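Local coordinates for immunity protein (Neisseria meningitidis, PDB 4Q7O) that probably protects its own cell by neutralising the toxin of a contact-dependent growth-inhibition system, at residues K37-T48 and A107-F118. Sequence-based numbering, arbitrary orientation.
Sequences KDTLLECFKNIT and AYHYFNIAISDF
F44 drives its ring into helix 104-121 as a knob among F111, A114, I115 and F118. I115 lies over one face, its CG1 3.7 Å from the ring centroid and only 10° off the normal; A114 CB meets the ring edge in plane, 3.8 Å from F44 CE1. Held anti to the I115 backbone N, CG1 lays the CB-CG1-CD1 chain over the F44 face, CB nearest CE1 and CD1 nearest CG. One turn on, I47 and F111 come from opposite directions, I47 CD1 settling 3.8 Å above the centre of the F111 ring, while C43 O reaches that ring's edge. The packing is reciprocal, for F118 is a knob among K37, L40, L41 and F44, with L40 CD2 over its face, 3.6 Å from F118 CD1. F28 of helix 22-34 meets F111 edge-to-face, and Y136 of helix 126-139 also touches F111. Partly exposed T48 still packs closely, its CG2 at the Y108 ring edge, 3.5 Å from Y108 OH. The fit slackens at partly exposed K37, whose CD merely lies at the F118 ring edge, 4.0 Å from CZ. On the outer side of helix 37-46, exposed E42 takes K45 NZ on the syn side of OE2, but 28° out of the carboxylate plane, in a salt bridge that takes no part in this contact. Mainly apolar knobs-into-holes packing thus unites two nearly antiparallel helices (153°, axes 10.8 Å apart) in the helical part of an alpha+beta fold.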
ATOM      1  N   LYS B  37      -9.987  10.868  13.890  1.00 10.67           N
ATOM      2  CA  LYS B  37     -10.792   9.656  13.874  1.00 11.25           C
ATOM      3  C   LYS B  37     -12.204   9.967  13.391  1.00 10.72           C
ATOM      4  O   LYS B  37     -12.821   9.149  12.718  1.00 10.44           O
ATOM      5  CB  LYS B  37     -10.798   8.967  15.246  1.00 13.75           C
ATOM      6  CG  LYS B  37      -9.451   8.350  15.606  1.00 16.41           C
ATOM      7  CD  LYS B  37      -9.491   7.593  16.912  1.00 18.76           C
ATOM      8  CE  LYS B  37      -8.118   7.036  17.248  1.00 19.90           C
ATOM      9  NZ  LYS B  37      -7.088   8.107  17.401  1.00 20.31           N
ATOM     10  N   ASP B  38     -12.703  11.158  13.714  1.00 11.57           N
ATOM     11  CA  ASP B  38     -14.022  11.568  13.228  1.00 12.08           C
ATOM     12  C   ASP B  38     -14.044  11.644  11.700  1.00 11.06           C
ATOM     13  O   ASP B  38     -15.018  11.236  11.064  1.00 11.53           O
ATOM     14  CB  ASP B  38     -14.445  12.911  13.828  1.00 15.19           C
ATOM     15  CG  ASP B  38     -14.876  12.800  15.278  1.00 19.58           C
ATOM     16  OD1 ASP B  38     -15.110  11.668  15.753  1.00 21.12           O
ATOM     17  OD2 ASP B  38     -14.990  13.856  15.936  1.00 21.53           O
ATOM     18  N   THR B  39     -12.971  12.156  11.109  1.00 10.69           N
ATOM     19  CA  THR B  39     -12.850  12.166   9.649  1.00 10.20           C
ATOM     20  C   THR B  39     -12.824  10.750   9.068  1.00  9.75           C
ATOM     21  O   THR B  39     -13.493  10.465   8.070  1.00  9.86           O
ATOM     22  CB  THR B  39     -11.607  12.944   9.215  1.00 10.01           C
ATOM     23  OG1 THR B  39     -11.799  14.323   9.554  1.00 11.38           O
ATOM     24  CG2 THR B  39     -11.360  12.808   7.709  1.00  9.93           C
ATOM     25  N   LEU B  40     -12.066   9.859   9.694  1.00  9.60           N
ATOM     26  CA  LEU B  40     -12.052   8.465   9.253  1.00  9.42           C
ATOM     27  C   LEU B  40     -13.451   7.843   9.296  1.00  9.15           C
ATOM     28  O   LEU B  40     -13.834   7.120   8.382  1.00  8.71           O
ATOM     29  CB  LEU B  40     -11.077   7.647  10.092  1.00  9.69           C
ATOM     30  CG  LEU B  40     -10.918   6.172   9.718  1.00 10.98           C
ATOM     31  CD1 LEU B  40     -10.411   6.000   8.281  1.00 13.53           C
ATOM     32  CD2 LEU B  40      -9.986   5.490  10.704  1.00 12.10           C
ATOM     33  N   LEU B  41     -14.214   8.129  10.349  1.00  9.14           N
ATOM     34  CA  LEU B  41     -15.591   7.652  10.427  1.00  9.90           C
ATOM     35  C   LEU B  41     -16.429   8.151   9.249  1.00  8.78           C
ATOM     36  O   LEU B  41     -17.220   7.393   8.689  1.00  9.86           O
ATOM     37  CB  LEU B  41     -16.237   8.026  11.768  1.00 12.57           C
ATOM     38  CG  LEU B  41     -15.767   7.195  12.959  1.00 15.47           C
ATOM     39  CD1 LEU B  41     -16.407   7.711  14.229  1.00 17.25           C
ATOM     40  CD2 LEU B  41     -16.119   5.743  12.757  1.00 17.07           C
ATOM     41  N   GLU B  42     -16.232   9.409   8.849  1.00  9.31           N
ATOM     42  CA  GLU B  42     -16.960   9.948   7.696  1.00 10.19           C
ATOM     43  C   GLU B  42     -16.532   9.251   6.405  1.00 10.28           C
ATOM     44  O   GLU B  42     -17.363   8.969   5.536  1.00 10.42           O
ATOM     45  CB  GLU B  42     -16.785  11.469   7.589  1.00 11.49           C
ATOM     46  CG  GLU B  42     -17.383  12.241   8.764  1.00 14.03           C
ATOM     47  CD  GLU B  42     -18.853  11.940   8.984  1.00 17.71           C
ATOM     48  OE1 GLU B  42     -19.637  12.027   8.017  1.00 19.19           O
ATOM     49  OE2 GLU B  42     -19.220  11.609  10.130  1.00 20.32           O
ATOM     50  N   CYS B  43     -15.236   8.974   6.293  1.00  8.73           N
ATOM     51  CA  CYS B  43     -14.706   8.180   5.190  1.00  8.54           C
ATOM     52  C   CYS B  43     -15.397   6.811   5.103  1.00  8.43           C
ATOM     53  O   CYS B  43     -15.789   6.377   4.022  1.00  9.69           O
ATOM     54  CB  CYS B  43     -13.188   8.003   5.341  1.00  9.94           C
ATOM     55  SG  CYS B  43     -12.441   6.878   4.164  1.00 12.37           S
ATOM     56  N   PHE B  44     -15.571   6.144   6.244  1.00  8.17           N
ATOM     57  CA  PHE B  44     -16.279   4.864   6.275  1.00  8.86           C
ATOM     58  C   PHE B  44     -17.747   5.008   5.863  1.00  9.81           C
ATOM     59  O   PHE B  44     -18.304   4.123   5.219  1.00 11.00           O
ATOM     60  CB  PHE B  44     -16.214   4.216   7.667  1.00  9.24           C
ATOM     61  CG  PHE B  44     -14.888   3.576   7.992  1.00  9.70           C
ATOM     62  CD1 PHE B  44     -14.366   2.580   7.180  1.00 11.78           C
ATOM     63  CD2 PHE B  44     -14.205   3.918   9.154  1.00 10.61           C
ATOM     64  CE1 PHE B  44     -13.163   1.972   7.498  1.00 12.22           C
ATOM     65  CE2 PHE B  44     -13.005   3.312   9.481  1.00 11.01           C
ATOM     66  CZ  PHE B  44     -12.481   2.342   8.647  1.00 12.12           C
ATOM     67  N   LYS B  45     -18.367   6.123   6.238  1.00 10.95           N
ATOM     68  CA  LYS B  45     -19.799   6.322   5.995  1.00 11.88           C
ATOM     69  C   LYS B  45     -20.153   6.698   4.565  1.00 11.83           C
ATOM     70  O   LYS B  45     -21.188   6.270   4.041  1.00 12.09           O
ATOM     71  CB  LYS B  45     -20.343   7.423   6.907  1.00 14.46           C
ATOM     72  CG  LYS B  45     -20.508   7.013   8.337  1.00 17.77           C
ATOM     73  CD  LYS B  45     -21.256   8.078   9.097  1.00 20.92           C
ATOM     74  CE  LYS B  45     -20.372   8.727  10.126  1.00 22.63           C
ATOM     75  NZ  LYS B  45     -21.093   9.807  10.853  1.00 22.96           N
ATOM     76  N   ASN B  46     -19.312   7.519   3.945  1.00 11.40           N
ATOM     77  CA  ASN B  46     -19.676   8.163   2.685  1.00 13.01           C
ATOM     78  C   ASN B  46     -19.897   7.183   1.546  1.00 12.83           C
ATOM     79  O   ASN B  46     -20.629   7.477   0.610  1.00 13.86           O
ATOM     80  CB  ASN B  46     -18.633   9.204   2.274  1.00 15.03           C
ATOM     81  CG  ASN B  46     -18.839  10.544   2.945  1.00 17.58           C
ATOM     82  OD1 ASN B  46     -19.561  10.663   3.935  1.00 18.90           O
ATOM     83  ND2 ASN B  46     -18.189  11.569   2.406  1.00 19.55           N
ATOM     84  N   ILE B  47     -19.270   6.018   1.624  1.00 13.44           N
ATOM     85  CA  ILE B  47     -19.443   5.018   0.578  1.00 15.15           C
ATOM     86  C   ILE B  47     -20.918   4.603   0.442  1.00 15.97           C
ATOM     87  O   ILE B  47     -21.381   4.297  -0.653  1.00 18.00           O
ATOM     88  CB  ILE B  47     -18.512   3.798   0.783  1.00 15.71           C
ATOM     89  CG1 ILE B  47     -18.382   2.990  -0.516  1.00 17.93           C
ATOM     90  CG2 ILE B  47     -18.969   2.937   1.978  1.00 15.03           C
ATOM     91  CD1 ILE B  47     -17.229   2.003  -0.502  1.00 19.06           C
ATOM     92  N   THR B  48     -21.664   4.644   1.546  1.00 16.18           N
ATOM     93  CA  THR B  48     -23.079   4.259   1.542  1.00 19.19           C
ATOM     94  C   THR B  48     -24.011   5.406   1.172  1.00 20.14           C
ATOM     95  O   THR B  48     -25.164   5.180   0.802  1.00 21.96           O
ATOM     96  CB  THR B  48     -23.532   3.751   2.927  1.00 20.99           C
ATOM     97  OG1 THR B  48     -23.634   4.857   3.835  1.00 22.61           O
ATOM     98  CG2 THR B  48     -22.556   2.726   3.477  1.00 21.03           C
ATOM     99  N   ALA B 107     -15.154  -3.353  -2.836  1.00  6.03           N
ATOM    100  CA  ALA B 107     -14.913  -2.188  -1.983  1.00  6.23           C
ATOM    101  C   ALA B 107     -15.613  -2.324  -0.632  1.00  6.11           C
ATOM    102  O   ALA B 107     -15.009  -2.068   0.411  1.00  6.95           O
ATOM    103  CB  ALA B 107     -15.345  -0.910  -2.671  1.00  7.78           C
ATOM    104  N   TYR B 108     -16.878  -2.732  -0.638  1.00  6.90           N
ATOM    105  CA  TYR B 108     -17.577  -2.947   0.628  1.00  7.27           C
ATOM    106  C   TYR B 108     -16.906  -4.014   1.496  1.00  7.61           C
ATOM    107  O   TYR B 108     -16.840  -3.877   2.711  1.00  8.22           O
ATOM    108  CB  TYR B 108     -19.050  -3.285   0.400  1.00  9.88           C
ATOM    109  CG  TYR B 108     -19.928  -2.063   0.352  1.00 13.23           C
ATOM    110  CD1 TYR B 108     -20.405  -1.476   1.523  1.00 15.76           C
ATOM    111  CD2 TYR B 108     -20.281  -1.487  -0.854  1.00 15.61           C
ATOM    112  CE1 TYR B 108     -21.213  -0.351   1.486  1.00 17.25           C
ATOM    113  CE2 TYR B 108     -21.097  -0.361  -0.900  1.00 15.75           C
ATOM    114  CZ  TYR B 108     -21.556   0.200   0.270  1.00 17.50           C
ATOM    115  OH  TYR B 108     -22.353   1.322   0.223  1.00 20.38           O
ATOM    116  N   HIS B 109     -16.424  -5.074   0.859  1.00  7.76           N
ATOM    117  CA  HIS B 109     -15.644  -6.118   1.520  1.00  8.08           C
ATOM    118  C   HIS B 109     -14.440  -5.490   2.226  1.00  7.12           C
ATOM    119  O   HIS B 109     -14.221  -5.710   3.419  1.00  7.77           O
ATOM    120  CB  HIS B 109     -15.223  -7.133   0.447  1.00 10.40           C
ATOM    121  CG  HIS B 109     -14.356  -8.256   0.926  1.00 15.29           C
ATOM    122  ND1 HIS B 109     -14.823  -9.272   1.731  1.00 18.16           N
ATOM    123  CD2 HIS B 109     -13.072  -8.569   0.633  1.00 16.72           C
ATOM    124  CE1 HIS B 109     -13.851 -10.143   1.946  1.00 17.80           C
ATOM    125  NE2 HIS B 109     -12.779  -9.742   1.288  1.00 18.41           N
ATOM    126  N   TYR B 110     -13.678  -4.674   1.506  1.00  6.22           N
ATOM    127  CA  TYR B 110     -12.535  -4.000   2.120  1.00  5.83           C
ATOM    128  C   TYR B 110     -12.936  -3.052   3.243  1.00  6.00           C
ATOM    129  O   TYR B 110     -12.284  -3.014   4.280  1.00  7.06           O
ATOM    130  CB  TYR B 110     -11.742  -3.223   1.076  1.00  5.72           C
ATOM    131  CG  TYR B 110     -10.901  -4.062   0.143  1.00  5.94           C
ATOM    132  CD1 TYR B 110     -10.160  -5.141   0.614  1.00  7.36           C
ATOM    133  CD2 TYR B 110     -10.827  -3.753  -1.214  1.00  5.31           C
ATOM    134  CE1 TYR B 110      -9.372  -5.892  -0.236  1.00  7.24           C
ATOM    135  CE2 TYR B 110     -10.035  -4.504  -2.078  1.00  6.02           C
ATOM    136  CZ  TYR B 110      -9.317  -5.574  -1.583  1.00  6.44           C
ATOM    137  OH  TYR B 110      -8.529  -6.317  -2.424  1.00  7.62           O
ATOM    138  N   PHE B 111     -13.989  -2.271   3.033  1.00  5.56           N
ATOM    139  CA  PHE B 111     -14.414  -1.311   4.052  1.00  6.65           C
ATOM    140  C   PHE B 111     -14.875  -2.006   5.329  1.00  7.50           C
ATOM    141  O   PHE B 111     -14.627  -1.531   6.437  1.00  7.45           O
ATOM    142  CB  PHE B 111     -15.498  -0.376   3.508  1.00  8.30           C
ATOM    143  CG  PHE B 111     -14.951   0.824   2.790  1.00  9.08           C
ATOM    144  CD1 PHE B 111     -14.058   0.678   1.732  1.00 10.43           C
ATOM    145  CD2 PHE B 111     -15.311   2.103   3.182  1.00 10.33           C
ATOM    146  CE1 PHE B 111     -13.548   1.789   1.073  1.00 11.04           C
ATOM    147  CE2 PHE B 111     -14.806   3.217   2.527  1.00 11.12           C
ATOM    148  CZ  PHE B 111     -13.926   3.059   1.472  1.00 11.06           C
ATOM    149  N   ASN B 112     -15.539  -3.143   5.173  1.00  6.88           N
ATOM    150  CA  ASN B 112     -16.014  -3.892   6.322  1.00  7.21           C
ATOM    151  C   ASN B 112     -14.835  -4.456   7.116  1.00  7.70           C
ATOM    152  O   ASN B 112     -14.839  -4.457   8.351  1.00  9.52           O
ATOM    153  CB  ASN B 112     -16.956  -5.004   5.868  1.00 10.30           C
ATOM    154  CG  ASN B 112     -17.658  -5.662   7.024  1.00 15.53           C
ATOM    155  OD1 ASN B 112     -18.384  -5.010   7.783  1.00 17.77           O
ATOM    156  ND2 ASN B 112     -17.460  -6.960   7.164  1.00 18.68           N
ATOM    157  N   ILE B 113     -13.815  -4.916   6.400  1.00  7.19           N
ATOM    158  CA  ILE B 113     -12.588  -5.379   7.042  1.00  6.57           C
ATOM    159  C   ILE B 113     -11.836  -4.231   7.718  1.00  7.16           C
ATOM    160  O   ILE B 113     -11.390  -4.349   8.864  1.00  7.32           O
ATOM    161  CB  ILE B 113     -11.676  -6.092   6.031  1.00  7.18           C
ATOM    162  CG1 ILE B 113     -12.343  -7.376   5.530  1.00  8.53           C
ATOM    163  CG2 ILE B 113     -10.330  -6.413   6.654  1.00  8.47           C
ATOM    164  CD1 ILE B 113     -11.655  -7.981   4.324  1.00 10.62           C
ATOM    165  N   ALA B 114     -11.708  -3.111   7.014  1.00  6.56           N
ATOM    166  CA  ALA B 114     -11.008  -1.944   7.551  1.00  6.79           C
ATOM    167  C   ALA B 114     -11.670  -1.380   8.806  1.00  7.11           C
ATOM    168  O   ALA B 114     -10.988  -1.043   9.773  1.00  7.43           O
ATOM    169  CB  ALA B 114     -10.878  -0.863   6.496  1.00  7.73           C
ATOM    170  N   ILE B 115     -12.992  -1.270   8.803  1.00  7.47           N
ATOM    171  CA  ILE B 115     -13.668  -0.710   9.970  1.00  7.77           C
ATOM    172  C   ILE B 115     -13.596  -1.679  11.153  1.00  6.81           C
ATOM    173  O   ILE B 115     -13.544  -1.261  12.305  1.00  7.87           O
ATOM    174  CB  ILE B 115     -15.107  -0.255   9.653  1.00  9.29           C
ATOM    175  CG1 ILE B 115     -15.576   0.789  10.679  1.00  8.34           C
ATOM    176  CG2 ILE B 115     -16.070  -1.443   9.569  1.00 10.07           C
ATOM    177  CD1 ILE B 115     -16.947   1.372  10.350  1.00  9.71           C
ATOM    178  N   SER B 116     -13.558  -2.974  10.851  1.00  6.72           N
ATOM    179  CA  SER B 116     -13.322  -3.997  11.857  1.00  7.25           C
ATOM    180  C   SER B 116     -11.947  -3.814  12.501  1.00  7.18           C
ATOM    181  O   SER B 116     -11.831  -3.816  13.732  1.00  7.16           O
ATOM    182  CB  SER B 116     -13.415  -5.386  11.229  1.00  8.86           C
ATOM    183  OG  SER B 116     -13.000  -6.368  12.153  1.00  9.98           O
ATOM    184  N   ASP B 117     -10.907  -3.687  11.675  1.00  7.34           N
ATOM    185  CA  ASP B 117      -9.564  -3.415  12.194  1.00  7.48           C
ATOM    186  C   ASP B 117      -9.589  -2.194  13.107  1.00  7.48           C
ATOM    187  O   ASP B 117      -9.007  -2.201  14.197  1.00  7.55           O
ATOM    188  CB  ASP B 117      -8.559  -3.147  11.059  1.00  9.44           C
ATOM    189  CG  ASP B 117      -8.160  -4.404  10.288  1.00 10.43           C
ATOM    190  OD1 ASP B 117      -8.264  -5.524  10.828  1.00 12.07           O
ATOM    191  OD2 ASP B 117      -7.706  -4.260   9.132  1.00 10.25           O
ATOM    192  N   PHE B 118     -10.275  -1.148  12.661  1.00  6.95           N
ATOM    193  CA  PHE B 118     -10.329   0.096  13.415  1.00  6.86           C
ATOM    194  C   PHE B 118     -11.026  -0.067  14.769  1.00  7.34           C
ATOM    195  O   PHE B 118     -10.502   0.359  15.802  1.00  8.04           O
ATOM    196  CB  PHE B 118     -11.006   1.200  12.596  1.00  7.87           C
ATOM    197  CG  PHE B 118     -11.159   2.488  13.353  1.00  9.43           C
ATOM    198  CD1 PHE B 118     -10.058   3.299  13.598  1.00 11.17           C
ATOM    199  CD2 PHE B 118     -12.395   2.881  13.838  1.00 11.92           C
ATOM    200  CE1 PHE B 118     -10.194   4.484  14.307  1.00 11.96           C
ATOM    201  CE2 PHE B 118     -12.537   4.065  14.551  1.00 12.29           C
ATOM    202  CZ  PHE B 118     -11.437   4.867  14.784  1.00 11.65           C
TER